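Local coordinates for protein putative glycoside hydrolase (Parabacteroides distasonis ATCC 8503, PDB 3GYC) that is a putative glycoside hydrolase of the TIM-barrel clan, probably acting on carbohydrate as a cellulase-like enzyme, at residues R270-R275 against W320-D325; Y278-L283 against C327-I332. One frame throughout, in Å; residues are numbered along the deposited sequence.

Contact 1. Residues R270-R275 against W320-D325; sequences RVYRER and WDWVKD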
loop_
_atom_site.group_PDB
_atom_site.type_symbol
_atom_site.label_atom_id
_atom_site.label_comp_id
_atom_site.label_asym_id
_atom_site.label_seq_id
_atom_site.Cartn_x
_atom_site.Cartn_y
_atom_site.Cartn_z
ATOM N N ARG A 270 11.479 15.971 -18.649
ATOM C CA ARG A 270 11.175 16.653 -19.920
ATOM C C ARG A 270 9.728 16.433 -20.323
ATOM O O ARG A 270 9.025 17.387 -20.613
ATOM C CB ARG A 270 12.087 16.195 -21.078
ATOM C CG ARG A 270 11.690 16.789 -22.452
ATOM C CD ARG A 270 12.413 16.139 -23.657
ATOM N NE ARG A 270 12.232 14.680 -23.677
ATOM C CZ ARG A 270 11.242 14.046 -24.304
ATOM N NH1 ARG A 270 10.331 14.729 -25.003
ATOM N NH2 ARG A 270 11.179 12.718 -24.245
ATOM N N VAL A 271 9.298 15.175 -20.367
ATOM C CA VAL A 271 7.930 14.825 -20.745
ATOM C C VAL A 271 6.908 15.523 -19.840
ATOM O O VAL A 271 5.897 16.009 -20.319
ATOM C CB VAL A 271 7.727 13.291 -20.766
ATOM C CG1 VAL A 271 6.241 12.924 -20.813
ATOM C CG2 VAL A 271 8.495 12.687 -21.958
ATOM N N TYR A 272 7.192 15.582 -18.543
ATOM C CA TYR A 272 6.299 16.266 -17.612
ATOM C C TYR A 272 6.288 17.790 -17.793
ATOM O O TYR A 272 5.227 18.396 -17.898
ATOM C CB TYR A 272 6.656 15.924 -16.173
ATOM C CG TYR A 272 5.880 16.732 -15.184
ATOM C CD1 TYR A 272 4.532 16.488 -14.975
ATOM C CD2 TYR A 272 6.484 17.766 -14.485
ATOM C CE1 TYR A 272 3.798 17.260 -14.090
ATOM C CE2 TYR A 272 5.774 18.533 -13.585
ATOM C CZ TYR A 272 4.426 18.281 -13.390
ATOM O OH TYR A 272 3.704 19.065 -12.504
ATOM N N ARG A 273 7.460 18.410 -17.815
ATOM C CA ARG A 273 7.527 19.855 -17.890
ATOM C C ARG A 273 7.085 20.431 -19.231
ATOM O O ARG A 273 6.895 21.646 -19.352
ATOM C CB ARG A 273 8.915 20.357 -17.519
ATOM C CG ARG A 273 9.217 20.145 -16.066
ATOM C CD ARG A 273 10.330 21.066 -15.646
ATOM N NE ARG A 273 10.850 20.706 -14.330
ATOM C CZ ARG A 273 10.270 21.019 -13.175
ATOM N NH1 ARG A 273 9.132 21.696 -13.139
ATOM N NH2 ARG A 273 10.839 20.651 -12.043
ATOM N N GLU A 274 6.897 19.555 -20.216
ATOM C CA GLU A 274 6.429 19.955 -21.544
ATOM C C GLU A 274 4.978 20.428 -21.412
ATOM O O GLU A 274 4.527 21.299 -22.168
ATOM C CB GLU A 274 6.494 18.740 -22.471
ATOM C CG GLU A 274 7.279 18.945 -23.710
ATOM C CD GLU A 274 7.764 17.627 -24.312
ATOM O OE1 GLU A 274 6.966 16.671 -24.253
ATOM O OE2 GLU A 274 8.914 17.553 -24.851
ATOM N N ARG A 275 4.249 19.852 -20.449
ATOM C CA ARG A 275 2.834 20.183 -20.265
ATOM C C ARG A 275 2.305 19.698 -18.915
ATOM O O ARG A 275 1.450 18.821 -18.865
ATOM C CB ARG A 275 2.009 19.579 -21.409
ATOM C CG ARG A 275 2.310 18.122 -21.736
ATOM C CD ARG A 275 1.229 17.525 -22.621
ATOM N NE ARG A 275 1.540 16.156 -22.986
ATOM C CZ ARG A 275 0.734 15.316 -23.640
ATOM N NH1 ARG A 275 -0.494 15.663 -24.031
ATOM N NH2 ARG A 275 1.168 14.085 -23.901
ATOM N N TRP A 320 13.840 15.332 -7.465
ATOM C CA TRP A 320 12.606 15.027 -6.762
ATOM C C TRP A 320 11.608 16.142 -6.801
ATOM O O TRP A 320 10.447 15.912 -6.474
ATOM C CB TRP A 320 12.890 14.712 -5.288
ATOM C CG TRP A 320 13.553 13.391 -5.068
ATOM C CD1 TRP A 320 14.887 13.146 -5.056
ATOM C CD2 TRP A 320 12.913 12.130 -4.832
ATOM N NE1 TRP A 320 15.118 11.821 -4.796
ATOM C CE2 TRP A 320 13.924 11.171 -4.690
ATOM C CE3 TRP A 320 11.587 11.723 -4.748
ATOM C CZ2 TRP A 320 13.648 9.821 -4.424
ATOM C CZ3 TRP A 320 11.303 10.372 -4.464
ATOM C CH2 TRP A 320 12.333 9.441 -4.348
ATOM N N ASP A 321 12.023 17.351 -7.175
ATOM C CA ASP A 321 11.096 18.475 -7.100
ATOM C C ASP A 321 9.770 18.342 -7.836
ATOM O O ASP A 321 8.703 18.548 -7.238
ATOM C CB ASP A 321 11.777 19.836 -7.368
ATOM C CG ASP A 321 12.375 19.989 -8.774
ATOM O OD1 ASP A 321 12.296 19.097 -9.659
ATOM O OD2 ASP A 321 12.948 21.077 -8.975
ATOM N N TRP A 322 9.815 17.960 -9.107
ATOM C CA TRP A 322 8.592 17.826 -9.888
ATOM C C TRP A 322 7.722 16.644 -9.449
ATOM O O TRP A 322 6.475 16.676 -9.599
ATOM C CB TRP A 322 8.897 17.778 -11.388
ATOM C CG TRP A 322 9.706 16.611 -11.811
ATOM C CD1 TRP A 322 11.078 16.475 -11.747
ATOM C CD2 TRP A 322 9.213 15.412 -12.412
ATOM N NE1 TRP A 322 11.450 15.246 -12.246
ATOM C CE2 TRP A 322 10.330 14.577 -12.665
ATOM C CE3 TRP A 322 7.934 14.951 -12.757
ATOM C CZ2 TRP A 322 10.198 13.326 -13.243
ATOM C CZ3 TRP A 322 7.809 13.706 -13.309
ATOM C CH2 TRP A 322 8.931 12.903 -13.544
ATOM N N VAL A 323 8.367 15.614 -8.883
ATOM C CA VAL A 323 7.663 14.469 -8.361
ATOM C C VAL A 323 6.911 14.882 -7.077
ATOM O O VAL A 323 5.722 14.528 -6.897
ATOM C CB VAL A 323 8.647 13.293 -8.067
ATOM C CG1 VAL A 323 7.922 12.175 -7.426
ATOM C CG2 VAL A 323 9.322 12.853 -9.409
ATOM N N LYS A 324 7.565 15.687 -6.230
ATOM C CA LYS A 324 6.934 16.205 -5.003
ATOM C C LYS A 324 5.740 17.108 -5.359
ATOM O O LYS A 324 4.730 17.132 -4.667
ATOM C CB LYS A 324 7.958 16.926 -4.111
ATOM C CG LYS A 324 8.965 16.018 -3.409
ATOM C CD LYS A 324 10.161 16.721 -2.754
ATOM C CE LYS A 324 9.739 17.752 -1.714
ATOM N NZ LYS A 324 10.889 18.495 -1.095
ATOM N N ASP A 325 5.878 17.892 -6.429
ATOM C CA ASP A 325 4.790 18.728 -6.890
ATOM C C ASP A 325 3.539 17.899 -7.194
ATOM O O ASP A 325 2.425 18.279 -6.817
ATOM C CB ASP A 325 5.212 19.511 -8.140
ATOM C CG ASP A 325 6.142 20.701 -7.830
ATOM O OD1 ASP A 325 6.293 21.064 -6.650
ATOM O OD2 ASP A 325 6.691 21.310 -8.782
HETATM O O HOH W 1 9.644 21.835 -9.286
#
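Y272 and W322 meet across the contact as two buried side chains that run past each other in contrary directions. Their ring planes are tilted by only 25°, yet the Y272 ring centroid lies 5.3 Å from that of the six-membered ring of W322, and the two barely overlap. Y272 can be followed outward. Its CB, 3.8 Å from W322 CE3, already touches the indole; CG and CD2 then close on the same carbon, with CD2 3.6 Å from W322 CE3; CE2 has moved on to the W322 CB, and OH, turned away from the indole, hydrogen-bonds with Q280 NE2. Keeping CG anti to the backbone N (chi1 173°) sends the tyrosine ring along this path. The meeting joins helix 259-273 to the start of helix 321-337, on the helical outside of a TIM barrel whose parallel strands 301-303 and 340-343 are neighbours. W322 is packed from within its own helix too, V323 CG2 sitting 3.8 Å above the ring. With an alanine at W322, the ring of Y272 would probably lose its aromatic neighbour and a gap would open between the two helices. The exposed margin is ionic. R273 reaches out with an extended chain, and its NH2 forms a salt bridge of 3.2 Å with D321 OD1, which arrives at the guanidinium edge, the carboxylate turned 84° to it. One guanidinium face rests on W322 CB, 3.5 Å from R273 NH2, while E269 pairs with NE. NH2 also donates to a water that in turn donates to D325 OD2.

Contact 2. Residues Y278-L283 against C327-I332; sequences YWQKLL and CELGTI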
loop_
_atom_site.group_PDB
_atom_site.type_symbol
_atom_site.label_atom_id
_atom_site.label_comp_id
_atom_site.label_asym_id
_atom_site.label_seq_id
_atom_site.Cartn_x
_atom_site.Cartn_y
_atom_site.Cartn_z
ATOM N N TYR A 278 -1.538 19.239 -18.228
ATOM C CA TYR A 278 -2.153 18.046 -18.821
ATOM C C TYR A 278 -2.003 16.827 -17.915
ATOM O O TYR A 278 -2.956 16.057 -17.727
ATOM C CB TYR A 278 -1.522 17.722 -20.170
ATOM C CG TYR A 278 -1.994 16.420 -20.777
ATOM C CD1 TYR A 278 -3.204 16.346 -21.441
ATOM C CD2 TYR A 278 -1.220 15.255 -20.686
ATOM C CE1 TYR A 278 -3.651 15.156 -21.999
ATOM C CE2 TYR A 278 -1.665 14.059 -21.240
ATOM C CZ TYR A 278 -2.872 14.022 -21.903
ATOM O OH TYR A 278 -3.322 12.857 -22.474
ATOM N N TRP A 279 -0.808 16.663 -17.358
ATOM C CA TRP A 279 -0.537 15.520 -16.469
ATOM C C TRP A 279 -1.289 15.665 -15.179
ATOM O O TRP A 279 -1.876 14.701 -14.693
ATOM C CB TRP A 279 0.958 15.374 -16.207
ATOM C CG TRP A 279 1.730 15.123 -17.486
ATOM C CD1 TRP A 279 2.683 15.936 -18.057
ATOM C CD2 TRP A 279 1.573 14.015 -18.371
ATOM N NE1 TRP A 279 3.157 15.368 -19.208
ATOM C CE2 TRP A 279 2.493 14.189 -19.425
ATOM C CE3 TRP A 279 0.762 12.879 -18.364
ATOM C CZ2 TRP A 279 2.602 13.285 -20.471
ATOM C CZ3 TRP A 279 0.883 11.978 -19.405
ATOM C CH2 TRP A 279 1.787 12.188 -20.444
ATOM N N GLN A 280 -1.264 16.878 -14.637
ATOM C CA GLN A 280 -1.962 17.190 -13.409
ATOM C C GLN A 280 -3.455 16.934 -13.555
ATOM O O GLN A 280 -4.066 16.412 -12.625
ATOM C CB GLN A 280 -1.673 18.619 -12.955
ATOM C CG GLN A 280 -0.228 18.826 -12.491
ATOM C CD GLN A 280 0.113 20.292 -12.321
ATOM O OE1 GLN A 280 -0.760 21.089 -12.046
ATOM N NE2 GLN A 280 1.382 20.651 -12.467
ATOM N N LYS A 281 -4.028 17.238 -14.723
ATOM C CA LYS A 281 -5.478 17.029 -14.930
ATOM C C LYS A 281 -5.812 15.533 -14.994
ATOM O O LYS A 281 -6.824 15.115 -14.449
ATOM C CB LYS A 281 -6.031 17.801 -16.146
ATOM N N LEU A 282 -4.976 14.732 -15.651
ATOM C CA LEU A 282 -5.181 13.274 -15.657
ATOM C C LEU A 282 -5.235 12.726 -14.226
ATOM O O LEU A 282 -6.127 11.948 -13.868
ATOM C CB LEU A 282 -4.064 12.553 -16.435
ATOM C CG LEU A 282 -4.007 12.785 -17.940
ATOM C CD1 LEU A 282 -2.822 12.006 -18.591
ATOM C CD2 LEU A 282 -5.332 12.391 -18.559
ATOM N N LEU A 283 -4.290 13.159 -13.394
ATOM C CA LEU A 283 -4.236 12.731 -11.978
ATOM C C LEU A 283 -5.502 13.126 -11.178
ATOM O O LEU A 283 -6.193 12.250 -10.625
ATOM C CB LEU A 283 -3.013 13.332 -11.293
ATOM C CG LEU A 283 -2.818 12.986 -9.803
ATOM C CD1 LEU A 283 -2.899 11.488 -9.609
ATOM C CD2 LEU A 283 -1.486 13.592 -9.372
ATOM N N CYS A 327 2.959 14.889 -6.072
ATOM C CA CYS A 327 2.503 14.256 -4.825
ATOM C C CYS A 327 1.707 15.214 -3.964
ATOM O O CYS A 327 0.692 14.841 -3.411
ATOM C CB CYS A 327 3.670 13.700 -4.060
ATOM S SG CYS A 327 4.236 12.179 -4.937
ATOM N N GLU A 328 2.149 16.463 -3.897
ATOM C CA GLU A 328 1.462 17.467 -3.118
ATOM C C GLU A 328 0.053 17.664 -3.705
ATOM O O GLU A 328 -0.952 17.674 -2.964
ATOM C CB GLU A 328 2.266 18.774 -3.149
ATOM C CG GLU A 328 1.659 19.917 -2.358
ATOM C CD GLU A 328 2.492 21.172 -2.395
ATOM O OE1 GLU A 328 3.723 21.091 -2.580
ATOM O OE2 GLU A 328 1.911 22.266 -2.228
ATOM N N LEU A 329 -0.016 17.808 -5.028
ATOM C CA LEU A 329 -1.295 18.009 -5.694
ATOM C C LEU A 329 -2.243 16.842 -5.423
ATOM O O LEU A 329 -3.405 17.044 -5.030
ATOM C CB LEU A 329 -1.107 18.208 -7.196
ATOM C CG LEU A 329 -2.387 18.324 -8.007
ATOM C CD1 LEU A 329 -3.160 19.572 -7.601
ATOM C CD2 LEU A 329 -2.087 18.355 -9.504
ATOM N N GLY A 330 -1.734 15.625 -5.612
ATOM C CA GLY A 330 -2.508 14.413 -5.381
ATOM C C GLY A 330 -3.058 14.374 -3.972
ATOM O O GLY A 330 -4.267 14.147 -3.771
ATOM N N THR A 331 -2.176 14.624 -2.999
ATOM C CA THR A 331 -2.543 14.573 -1.584
ATOM C C THR A 331 -3.671 15.537 -1.231
ATOM O O THR A 331 -4.685 15.119 -0.684
ATOM C CB THR A 331 -1.346 14.881 -0.675
ATOM O OG1 THR A 331 -0.278 13.974 -0.960
ATOM C CG2 THR A 331 -1.742 14.743 0.773
ATOM N N ILE A 332 -3.468 16.817 -1.570
ATOM C CA ILE A 332 -4.434 17.877 -1.296
ATOM C C ILE A 332 -5.772 17.627 -2.005
ATOM O O ILE A 332 -6.832 17.879 -1.431
ATOM C CB ILE A 332 -3.824 19.279 -1.652
ATOM C CG1 ILE A 332 -2.700 19.625 -0.645
ATOM C CG2 ILE A 332 -4.882 20.351 -1.624
ATOM C CD1 ILE A 332 -1.866 20.862 -1.065
#
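Q280 and L329 bring their helices to 7.8 Å between CA atoms, and L283 and G330 come nearer still, at 7.0 Å from CA to CA. The first pair meets through aliphatic carbon. L329 presents CD2 end-on to the root of the glutamine, 3.5 Å from Q280 CB, and equally near CG, so one methyl is lodged against two methylenes while the side chains cross at about a right angle. The leucine gets there with CG anti to its own N (chi1 176°). Beyond CG the glutamine runs extended past the methyl, and its amide nitrogen is taken by Y272, so the polar end is held by a residue of the preceding helix. In the second pair L283 CD2 lies 4.2 Å from G330 CA. A CB on that residue would stand only 3.8 Å from the same methyl, which shows how near the leucine comes to the bare backbone. These are neighbouring outer helices of the barrel, helix 276-297 leading into strand 301-303, helix 321-337 into strand 340-343. On its other flank 321-337 is covered by helix 360-371, where E328 touches W362 and L366. Within this helix T331 OG1 donates to C327 O at 2.8 Å, from above the carbonyl plane and across it from the T331 N that also bonds there; the hydroxyl is thus satisfied inside its own helix. No hydrogen bond or salt bridge crosses between the segments, which implies that helix-to-helix attraction rests on van der Waals contact of leucine methyls with glutamine methylenes and glycine backbone.

Overall arrangement
Both contacts dock onto helix 321-337, contact 1 at its beginning and contact 2 further along, about 11 Å away between centres. Their other partners, helices 259-273 and 276-297, follow each other in the chain, and the two are stitched together where V271 O accepts from W279 NE1. Each contact is only partly buried. Contact 1, farther from the centre of the chain, sets a buried aromatic pair beside an exposed ionic and water-bridged margin. Contact 2 lies somewhat deeper, has no exposed residue among those that touch, and is purely apolar across the interface. Charge thus appears only at the contact farther out, alongside its buried rings, while the one further in is hydrocarbon alone.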